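Local coordinates for protein pyruvate kinase 1 (Trypanosoma brucei brucei, PDB 4KCW) that catalyses the last step of glycolysis, phosphoryl transfer from phosphoenolpyruvate to ADP giving pyruvate and ATP, probably under allosteric control by fructose 2,6-bisphosphate, at residues V476-H481 with N491-I496; S238-H243 with N257-A262; T297-S302 with S315-A320. All blocks are in the same frame, centred on the assembly; numbering follows the deposited sequence.

Contact 1 (V476-H481 with N491-I496); sequences VVVVVH and NQTRLI. With FDP (2,6-di-O-phosphono-beta-D-fructofuranose), chain F.
V477, V479 and H481 form the hydrogen-bonded antiparallel pairs with I496, R494 and Q492, so strands 476-481 and 492-496 make a hairpin whose axes run at 161°. The central pair is the straightest: V479 N to R494 O is 2.8 Å with 175° at the hydrogen, and R494 N returns a bond of the same length to V479 O. Near the turn the geometry slackens, and the bond from Q492 N to H481 O is weak.

Apolar contacts lie on both faces. V479 CG2 meets I496 CG1 at 3.6 Å on the face carrying H481 and R494, while on the other face V478 CG1 touches T493 CG2 at 3.7 Å; T493, V480 and L495 pack there on helix 377-392.

The polar side-chain contact is a weak hydrogen bond, R494 NH2 to H481 NE2 at 2.8 Å. NH2 arrives at the edge of the imidazole, close to its plane, with the guanidinium turned 63° from the ring. Two bends in R494 bring NH2 to H481. Q492 OE1 approaches the ring obliquely, 3.4 Å from H481 CE1.

H481 CA lies 3.3 Å from O4 of bound fructose 2,6-bisphosphate, whereas Q492, T493 and R494 pair with a strand of the second subunit. With NE2 as acceptor and a guanidinium beside it, a neutral imidazole is probably favoured, and the contact connects the effector site to the subunit interface.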
loop_
_atom_site.group_PDB
_atom_site.type_symbol
_atom_site.label_atom_id
_atom_site.label_comp_id
_atom_site.label_asym_id
_atom_site.label_seq_id
_atom_site.Cartn_x
_atom_site.Cartn_y
_atom_site.Cartn_z
ATOM N N VAL A 476 -20.652 13.608 18.119
ATOM C CA VAL A 476 -20.875 13.890 16.733
ATOM C C VAL A 476 -21.670 12.781 16.021
ATOM O O VAL A 476 -21.442 11.593 16.252
ATOM C CB VAL A 476 -19.565 14.151 15.991
ATOM C CG1 VAL A 476 -19.864 14.394 14.519
ATOM C CG2 VAL A 476 -18.859 15.371 16.599
ATOM N N VAL A 477 -22.612 13.185 15.168
ATOM C CA VAL A 477 -23.351 12.256 14.321
ATOM C C VAL A 477 -23.271 12.738 12.886
ATOM O O VAL A 477 -23.224 13.949 12.641
ATOM C CB VAL A 477 -24.833 12.194 14.732
ATOM C CG1 VAL A 477 -25.623 11.361 13.742
ATOM C CG2 VAL A 477 -24.959 11.625 16.134
ATOM N N VAL A 478 -23.175 11.795 11.950
ATOM C CA VAL A 478 -23.055 12.120 10.542
ATOM C C VAL A 478 -24.423 11.920 9.870
ATOM O O VAL A 478 -24.971 10.794 9.839
ATOM C CB VAL A 478 -22.002 11.231 9.831
ATOM C CG1 VAL A 478 -21.964 11.530 8.347
ATOM C CG2 VAL A 478 -20.614 11.434 10.439
ATOM N N VAL A 479 -25.003 13.025 9.416
ATOM C CA VAL A 479 -26.390 13.068 9.007
ATOM C C VAL A 479 -26.476 13.286 7.495
ATOM O O VAL A 479 -25.895 14.263 6.955
ATOM C CB VAL A 479 -27.101 14.236 9.688
ATOM C CG1 VAL A 479 -28.538 14.353 9.187
ATOM C CG2 VAL A 479 -27.032 14.085 11.202
ATOM N N VAL A 480 -27.197 12.395 6.812
ATOM C CA VAL A 480 -27.220 12.372 5.347
ATOM C C VAL A 480 -28.656 12.486 4.861
ATOM O O VAL A 480 -29.498 11.692 5.239
ATOM C CB VAL A 480 -26.574 11.077 4.811
ATOM C CG1 VAL A 480 -26.831 10.906 3.325
ATOM C CG2 VAL A 480 -25.091 11.109 5.062
ATOM N N HIS A 481 -28.958 13.559 4.135
ATOM C CA HIS A 481 -30.213 13.653 3.350
ATOM C C HIS A 481 -30.078 14.680 2.253
ATOM O O HIS A 481 -28.966 15.085 1.911
ATOM C CB HIS A 481 -31.382 13.992 4.258
ATOM C CG HIS A 481 -31.116 15.140 5.197
ATOM N ND1 HIS A 481 -31.165 16.442 4.795
ATOM C CD2 HIS A 481 -30.881 15.164 6.584
ATOM C CE1 HIS A 481 -30.896 17.251 5.844
ATOM N NE2 HIS A 481 -30.751 16.469 6.952
ATOM N N ASN A 491 -28.211 14.686 -1.332
ATOM C CA ASN A 491 -27.075 15.398 -1.920
ATOM C C ASN A 491 -26.226 16.111 -0.855
ATOM O O ASN A 491 -25.359 16.902 -1.179
ATOM C CB ASN A 491 -27.554 16.385 -3.006
ATOM C CG ASN A 491 -28.228 17.602 -2.416
ATOM O OD1 ASN A 491 -29.029 17.483 -1.473
ATOM N ND2 ASN A 491 -27.776 18.772 -2.820
ATOM N N GLN A 492 -26.473 15.803 0.419
ATOM C CA GLN A 492 -25.961 16.628 1.513
ATOM C C GLN A 492 -25.505 15.775 2.695
ATOM O O GLN A 492 -26.225 14.870 3.106
ATOM C CB GLN A 492 -27.046 17.614 1.969
ATOM C CG GLN A 492 -26.606 18.550 3.059
ATOM C CD GLN A 492 -27.738 19.413 3.557
ATOM O OE1 GLN A 492 -28.316 19.142 4.608
ATOM N NE2 GLN A 492 -28.072 20.468 2.800
ATOM N N THR A 493 -24.401 16.173 3.331
ATOM C CA THR A 493 -23.922 15.544 4.561
ATOM C C THR A 493 -23.691 16.631 5.588
ATOM O O THR A 493 -22.972 17.591 5.311
ATOM C CB THR A 493 -22.536 14.885 4.376
ATOM O OG1 THR A 493 -22.542 13.990 3.262
ATOM C CG2 THR A 493 -22.124 14.113 5.647
ATOM N N ARG A 494 -24.213 16.446 6.799
ATOM C CA ARG A 494 -23.876 17.325 7.902
ATOM C C ARG A 494 -23.181 16.547 9.020
ATOM O O ARG A 494 -23.568 15.420 9.349
ATOM C CB ARG A 494 -25.125 18.000 8.460
ATOM C CG ARG A 494 -25.764 19.024 7.550
ATOM C CD ARG A 494 -27.274 18.852 7.576
ATOM N NE ARG A 494 -27.819 19.484 8.758
ATOM C CZ ARG A 494 -28.903 19.090 9.398
ATOM N NH1 ARG A 494 -29.287 19.757 10.475
ATOM N NH2 ARG A 494 -29.630 18.083 8.940
ATOM N N LEU A 495 -22.270 17.212 9.713
ATOM C CA LEU A 495 -21.874 16.744 11.015
ATOM C C LEU A 495 -22.533 17.561 12.101
ATOM O O LEU A 495 -22.356 18.779 12.164
ATOM C CB LEU A 495 -20.379 16.793 11.157
ATOM C CG LEU A 495 -19.723 15.538 10.619
ATOM C CD1 LEU A 495 -20.046 15.335 9.108
ATOM C CD2 LEU A 495 -18.211 15.617 10.879
ATOM N N ILE A 496 -23.120 16.854 13.051
ATOM C CA ILE A 496 -24.068 17.418 14.021
ATOM C C ILE A 496 -23.651 16.959 15.434
ATOM O O ILE A 496 -23.468 15.772 15.679
ATOM C CB ILE A 496 -25.491 16.855 13.741
ATOM C CG1 ILE A 496 -25.996 17.364 12.412
ATOM C CG2 ILE A 496 -26.449 17.209 14.848
ATOM C CD1 ILE A 496 -25.628 18.798 12.178
HETATM P P1 FDP F . -37.167 13.452 1.187
HETATM O O1P FDP F . -36.653 14.506 2.055
HETATM O O2P FDP F . -38.145 12.490 1.910
HETATM O O3P FDP F . -37.912 13.990 -0.099
HETATM O O1 FDP F . -36.065 13.650 -2.058
HETATM C C1 FDP F . -35.270 14.097 -0.939
HETATM C C2 FDP F . -34.910 12.864 -0.093
HETATM O O2 FDP F . -36.030 12.443 0.621
HETATM C C3 FDP F . -33.696 13.057 0.815
HETATM O O3 FDP F . -33.995 13.865 1.960
HETATM C C4 FDP F . -33.510 11.633 1.225
HETATM O O4 FDP F . -32.230 11.445 1.860
HETATM C C5 FDP F . -33.594 10.916 -0.134
HETATM O O5 FDP F . -34.489 11.749 -0.935
HETATM C C6 FDP F . -34.195 9.514 0.055
HETATM O O6 FDP F . -34.019 8.710 -1.118
HETATM P P2 FDP F . -34.175 7.122 -1.059
HETATM O O4P FDP F . -33.124 6.440 -0.199
HETATM O O5P FDP F . -35.668 6.848 -0.555
HETATM O O6P FDP F . -34.121 6.558 -2.588
#

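Contact 2 (S238-H243 with N257-A262); sequences SKIENH and NGIMVA. With MG (magnesium ion), chain C; OXL (oxalate ion), chain E.
This is a parallel strand pairing inside the barrel: K239 sits beside M260 in neighbouring strands 238-240 and 258-262, whose axes approach to 4.7 Å at 31°. Four backbone bonds fix the register. I240 N reaches M260 O at 2.8 Å almost in line with the carbonyl, and A262 N closes the series on I240 O; M260 N, by contrast, meets S238 O from above the carbonyl plane.

Side chains alternate between two environments. I240 CG1 and I259 CG2 touch at 3.9 Å on the outer face, where helices 249-255 and 275-289 pack. On the inner face K239 and M260 run side by side, K239 CG resting 3.9 Å from M260 SD. A bend at chi3 (64°) turns the end of K239 to the ligand, and its NZ donates to oxalate O3 at 2.8 Å while also forming a salt bridge with D84.

E241 follows at the strand end. Its OE1 binds magnesium at 1.9 Å; oxalate O2 and O3, two waters and D265 complete the sphere. Water 1 also donates to E241 OE2 at 2.6 Å. A262 is the N-cap of helix 263-269, and G264 N and D265 N in its first turn bind oxalate. A site at the C-terminal ends of the strands is typical of TIM barrels; here, in the pyruvate kinase active site, lysine, metal carboxylates and a helix N-terminus hold oxalate, an analogue of enolpyruvate.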
loop_
_atom_site.group_PDB
_atom_site.type_symbol
_atom_site.label_atom_id
_atom_site.label_comp_id
_atom_site.label_asym_id
_atom_site.label_seq_id
_atom_site.Cartn_x
_atom_site.Cartn_y
_atom_site.Cartn_z
ATOM N N SER A 238 -32.144 -14.074 -4.486
ATOM C CA SER A 238 -31.964 -15.332 -5.213
ATOM C C SER A 238 -31.084 -16.275 -4.424
ATOM O O SER A 238 -29.993 -15.907 -3.968
ATOM C CB SER A 238 -31.362 -15.089 -6.593
ATOM O OG SER A 238 -32.144 -14.182 -7.331
ATOM N N LYS A 239 -31.553 -17.499 -4.259
ATOM C CA LYS A 239 -30.776 -18.513 -3.583
ATOM C C LYS A 239 -29.859 -19.202 -4.577
ATOM O O LYS A 239 -30.332 -19.722 -5.580
ATOM C CB LYS A 239 -31.714 -19.522 -2.943
ATOM C CG LYS A 239 -32.548 -18.935 -1.824
ATOM C CD LYS A 239 -33.616 -19.917 -1.349
ATOM C CE LYS A 239 -33.004 -21.176 -0.742
ATOM N NZ LYS A 239 -34.045 -22.013 -0.084
ATOM N N ILE A 240 -28.541 -19.098 -4.364
ATOM C CA ILE A 240 -27.564 -19.831 -5.180
ATOM C C ILE A 240 -27.303 -21.202 -4.568
ATOM O O ILE A 240 -26.939 -21.323 -3.390
ATOM C CB ILE A 240 -26.214 -19.092 -5.290
ATOM C CG1 ILE A 240 -26.417 -17.658 -5.778
ATOM C CG2 ILE A 240 -25.266 -19.852 -6.218
ATOM C CD1 ILE A 240 -27.166 -17.576 -7.074
ATOM N N GLU A 241 -27.480 -22.234 -5.376
ATOM C CA GLU A 241 -27.801 -23.554 -4.864
ATOM C C GLU A 241 -27.288 -24.639 -5.796
ATOM O O GLU A 241 -27.260 -25.795 -5.424
ATOM C CB GLU A 241 -29.317 -23.708 -4.683
ATOM C CG GLU A 241 -29.809 -23.232 -3.348
ATOM C CD GLU A 241 -31.112 -23.882 -2.930
ATOM O OE1 GLU A 241 -31.062 -24.778 -2.064
ATOM O OE2 GLU A 241 -32.188 -23.420 -3.376
ATOM N N ASN A 242 -26.888 -24.269 -7.013
ATOM C CA ASN A 242 -26.295 -25.249 -7.931
ATOM C C ASN A 242 -25.176 -24.681 -8.783
ATOM O O ASN A 242 -24.865 -23.480 -8.725
ATOM C CB ASN A 242 -27.366 -25.858 -8.825
ATOM C CG ASN A 242 -28.237 -24.803 -9.468
ATOM O OD1 ASN A 242 -27.730 -23.797 -9.960
ATOM N ND2 ASN A 242 -29.551 -24.932 -9.301
ATOM N N HIS A 243 -24.585 -25.561 -9.582
ATOM C CA HIS A 243 -23.531 -25.223 -10.530
ATOM C C HIS A 243 -23.855 -23.977 -11.326
ATOM O O HIS A 243 -23.034 -23.064 -11.435
ATOM C CB HIS A 243 -23.326 -26.404 -11.478
ATOM C CG HIS A 243 -22.057 -26.332 -12.261
ATOM N ND1 HIS A 243 -22.032 -26.025 -13.573
ATOM C CD2 HIS A 243 -20.722 -26.475 -11.863
ATOM C CE1 HIS A 243 -20.752 -25.978 -13.997
ATOM N NE2 HIS A 243 -19.953 -26.248 -12.950
ATOM N N ASN A 257 -32.391 -8.382 -5.850
ATOM C CA ASN A 257 -32.163 -7.379 -4.800
ATOM C C ASN A 257 -31.080 -7.792 -3.846
ATOM O O ASN A 257 -30.677 -7.001 -2.976
ATOM C CB ASN A 257 -33.449 -7.137 -4.004
ATOM C CG ASN A 257 -34.548 -6.520 -4.854
ATOM O OD1 ASN A 257 -35.422 -7.229 -5.382
ATOM N ND2 ASN A 257 -34.412 -5.232 -5.126
ATOM N N GLY A 258 -30.722 -9.081 -3.903
ATOM C CA GLY A 258 -29.790 -9.682 -2.950
ATOM C C GLY A 258 -29.654 -11.173 -3.220
ATOM O O GLY A 258 -30.386 -11.735 -4.040
ATOM N N ILE A 259 -28.834 -11.835 -2.417
ATOM C CA ILE A 259 -28.402 -13.188 -2.688
ATOM C C ILE A 259 -28.319 -13.935 -1.377
ATOM O O ILE A 259 -27.935 -13.361 -0.325
ATOM C CB ILE A 259 -26.995 -13.201 -3.326
ATOM C CG1 ILE A 259 -27.035 -12.614 -4.735
ATOM C CG2 ILE A 259 -26.398 -14.609 -3.328
ATOM C CD1 ILE A 259 -27.952 -13.367 -5.663
ATOM N N MET A 260 -28.774 -15.180 -1.405
ATOM C CA MET A 260 -28.432 -16.126 -0.366
ATOM C C MET A 260 -27.503 -17.200 -0.909
ATOM O O MET A 260 -27.753 -17.769 -1.977
ATOM C CB MET A 260 -29.672 -16.786 0.177
ATOM C CG MET A 260 -29.366 -17.754 1.297
ATOM S SD MET A 260 -30.787 -18.766 1.690
ATOM C CE MET A 260 -32.029 -17.548 2.145
ATOM N N VAL A 261 -26.407 -17.438 -0.199
ATOM C CA VAL A 261 -25.616 -18.630 -0.415
ATOM C C VAL A 261 -26.254 -19.773 0.323
ATOM O O VAL A 261 -26.161 -19.866 1.547
ATOM C CB VAL A 261 -24.188 -18.464 0.117
ATOM C CG1 VAL A 261 -23.329 -19.653 -0.296
ATOM C CG2 VAL A 261 -23.599 -17.158 -0.371
ATOM N N ALA A 262 -26.971 -20.596 -0.414
ATOM C CA ALA A 262 -27.753 -21.678 0.167
ATOM C C ALA A 262 -26.898 -22.925 0.242
ATOM O O ALA A 262 -26.958 -23.776 -0.643
ATOM C CB ALA A 262 -28.991 -21.939 -0.697
HETATM MG MG MG C . -32.246 -25.649 -0.778
HETATM C C1 OXL E . -31.457 -23.815 1.433
HETATM C C2 OXL E . -30.150 -24.641 1.370
HETATM O O1 OXL E . -31.554 -22.829 2.240
HETATM O O2 OXL E . -30.140 -25.586 0.534
HETATM O O3 OXL E . -32.323 -24.135 0.584
HETATM O O4 OXL E . -29.167 -24.302 2.103
HETATM O O HOH W 1 -33.900 -24.749 -1.972
HETATM O O HOH W 2 -33.118 -26.577 0.692
#

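Contact 3 (T297-S302 with S315-A320); sequences TQMLES and SDVANA. With OXL (oxalate ion), chain E.
The D316 carboxylate is the flat group at the centre, and M299 wraps round its OD2 atom. The methyl CE of M299 stands above the carboxylate plane, 3.4 Å from D316 OD2, whereas M299 CA comes to 3.3 Å from the same oxygen while lying close to that plane. The two side chains cross at about a right angle. With CG of D316 anti to its backbone nitrogen (chi1 180°), the carboxylate is carried toward the loop 297-302. Its polar needs are met by other residues: R263 NH2 forms a salt bridge with OD2, and OD1 is hydrogen-bonded to S315 OG of the third subunit. R263 NH2 also donates to T297 O, so a single arginine nitrogen ties loop and helix together.

The remaining side-chain contacts between the segments are apolar. A bend at chi3 (73°) brings M299 CE against helix 311-323, where it touches A320 CB at 3.6 Å and V317 CA at 3.7 Å. V317 CG2 receives two residues, M299 CB at 4.0 Å and L300 CD2 at 3.8 Å. Helix 340-357 and strand 327-330 also pack on this cluster.

At the loop's start, T297 OG1 donates to oxalate O4 at 2.5 Å. Q298 OE1, next along, accepts from R311 N of the third subunit. A loop following barrel strand 293-296 and packed on the succeeding helix is the beta-alpha arrangement of the TIM barrel, in which such loops supply ligand-binding residues; here the helix also faces a subunit interface.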
loop_
_atom_site.group_PDB
_atom_site.type_symbol
_atom_site.label_atom_id
_atom_site.label_comp_id
_atom_site.label_asym_id
_atom_site.label_seq_id
_atom_site.Cartn_x
_atom_site.Cartn_y
_atom_site.Cartn_z
ATOM N N THR A 297 -27.116 -22.065 6.401
ATOM C CA THR A 297 -27.353 -23.504 6.479
ATOM C C THR A 297 -26.287 -24.261 7.270
ATOM O O THR A 297 -25.111 -24.240 6.926
ATOM C CB THR A 297 -27.571 -24.167 5.119
ATOM O OG1 THR A 297 -28.769 -23.639 4.508
ATOM C CG2 THR A 297 -27.718 -25.696 5.301
ATOM N N GLN A 298 -26.723 -24.925 8.337
ATOM C CA GLN A 298 -25.842 -25.731 9.162
ATOM C C GLN A 298 -24.774 -24.889 9.852
ATOM O O GLN A 298 -23.752 -25.422 10.287
ATOM C CB GLN A 298 -25.182 -26.839 8.349
ATOM C CG GLN A 298 -26.135 -27.888 7.821
ATOM C CD GLN A 298 -25.399 -29.091 7.230
ATOM O OE1 GLN A 298 -24.274 -28.975 6.735
ATOM N NE2 GLN A 298 -25.991 -30.259 7.372
ATOM N N MET A 299 -25.043 -23.595 10.013
ATOM C CA MET A 299 -24.110 -22.696 10.705
ATOM C C MET A 299 -23.903 -23.041 12.190
ATOM O O MET A 299 -22.784 -23.047 12.659
ATOM C CB MET A 299 -24.503 -21.231 10.510
ATOM C CG MET A 299 -24.627 -20.831 9.034
ATOM S SD MET A 299 -24.325 -19.074 8.714
ATOM C CE MET A 299 -22.548 -18.975 8.926
ATOM N N LEU A 300 -24.966 -23.449 12.875
ATOM C CA LEU A 300 -24.883 -23.891 14.284
ATOM C C LEU A 300 -25.604 -25.228 14.472
ATOM O O LEU A 300 -26.351 -25.426 15.455
ATOM C CB LEU A 300 -25.487 -22.836 15.219
ATOM C CG LEU A 300 -24.805 -21.474 15.136
ATOM C CD1 LEU A 300 -25.542 -20.420 15.945
ATOM C CD2 LEU A 300 -23.362 -21.607 15.606
ATOM N N GLU A 301 -25.361 -26.139 13.532
ATOM C CA GLU A 301 -26.219 -27.276 13.287
ATOM C C GLU A 301 -26.378 -28.179 14.522
ATOM O O GLU A 301 -27.503 -28.573 14.877
ATOM C CB GLU A 301 -25.663 -28.084 12.111
ATOM C CG GLU A 301 -26.389 -29.384 11.817
ATOM C CD GLU A 301 -27.784 -29.187 11.221
ATOM O OE1 GLU A 301 -28.524 -30.193 11.114
ATOM O OE2 GLU A 301 -28.127 -28.056 10.811
ATOM N N SER A 302 -25.259 -28.548 15.141
ATOM C CA SER A 302 -25.305 -29.367 16.357
ATOM C C SER A 302 -26.245 -28.782 17.423
ATOM O O SER A 302 -26.905 -29.526 18.141
ATOM C CB SER A 302 -23.906 -29.585 16.944
ATOM O OG SER A 302 -23.414 -28.400 17.544
ATOM N N SER A 315 -16.581 -20.826 14.454
ATOM C CA SER A 315 -15.800 -20.201 13.437
ATOM C C SER A 315 -16.565 -20.000 12.116
ATOM O O SER A 315 -16.290 -19.064 11.378
ATOM C CB SER A 315 -14.467 -20.898 13.229
ATOM O OG SER A 315 -14.610 -21.983 12.376
ATOM N N ASP A 316 -17.534 -20.851 11.832
ATOM C CA ASP A 316 -18.266 -20.743 10.559
ATOM C C ASP A 316 -19.060 -19.446 10.545
ATOM O O ASP A 316 -18.983 -18.673 9.594
ATOM C CB ASP A 316 -19.207 -21.936 10.382
ATOM C CG ASP A 316 -19.995 -21.875 9.097
ATOM O OD1 ASP A 316 -19.422 -21.587 8.018
ATOM O OD2 ASP A 316 -21.205 -22.141 9.150
ATOM N N VAL A 317 -19.761 -19.174 11.646
ATOM C CA VAL A 317 -20.485 -17.915 11.810
ATOM C C VAL A 317 -19.527 -16.702 11.787
ATOM O O VAL A 317 -19.777 -15.726 11.094
ATOM C CB VAL A 317 -21.317 -17.898 13.126
ATOM C CG1 VAL A 317 -21.937 -16.530 13.339
ATOM C CG2 VAL A 317 -22.406 -18.964 13.100
ATOM N N ALA A 318 -18.438 -16.769 12.549
ATOM C CA ALA A 318 -17.508 -15.648 12.597
ATOM C C ALA A 318 -16.957 -15.353 11.215
ATOM O O ALA A 318 -16.869 -14.197 10.819
ATOM C CB ALA A 318 -16.375 -15.906 13.590
ATOM N N ASN A 319 -16.631 -16.400 10.466
ATOM C CA ASN A 319 -16.007 -16.228 9.157
ATOM C C ASN A 319 -16.949 -15.742 8.060
ATOM O O ASN A 319 -16.532 -14.963 7.168
ATOM C CB ASN A 319 -15.264 -17.497 8.720
ATOM C CG ASN A 319 -13.913 -17.598 9.354
ATOM O OD1 ASN A 319 -13.205 -16.612 9.431
ATOM N ND2 ASN A 319 -13.629 -18.717 9.978
ATOM N N ALA A 320 -18.220 -16.148 8.142
ATOM C CA ALA A 320 -19.266 -15.570 7.288
ATOM C C ALA A 320 -19.331 -14.041 7.493
ATOM O O ALA A 320 -19.409 -13.265 6.531
ATOM C CB ALA A 320 -20.615 -16.213 7.588
HETATM C C1 OXL E . -31.457 -23.815 1.433
HETATM C C2 OXL E . -30.150 -24.641 1.370
HETATM O O1 OXL E . -31.554 -22.829 2.240
HETATM O O2 OXL E . -30.140 -25.586 0.534
HETATM O O3 OXL E . -32.323 -24.135 0.584
HETATM O O4 OXL E . -29.167 -24.302 2.103
#

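Overall arrangement
Along the chain contact 2 comes first, then contact 3, then contact 1. Contacts 2 and 3 belong to the eight-stranded parallel barrel: their centres are about 17 Å apart, their nearest atoms about 5 Å, and both reach the same oxalate, with strand 293-296 following strand 258-262 in the barrel order. Contact 1 lies in the separate five-stranded mixed sheet, where 492-497 is the outermost strand within the chain. Its centre is about 35 Å from that of contact 2 and 37 Å from that of contact 3. Catalytic and effector ligands therefore occupy different domains; contact 1 adjoins the second subunit and contact 3 the third, so the two domains take part in different interfaces of the tetramer.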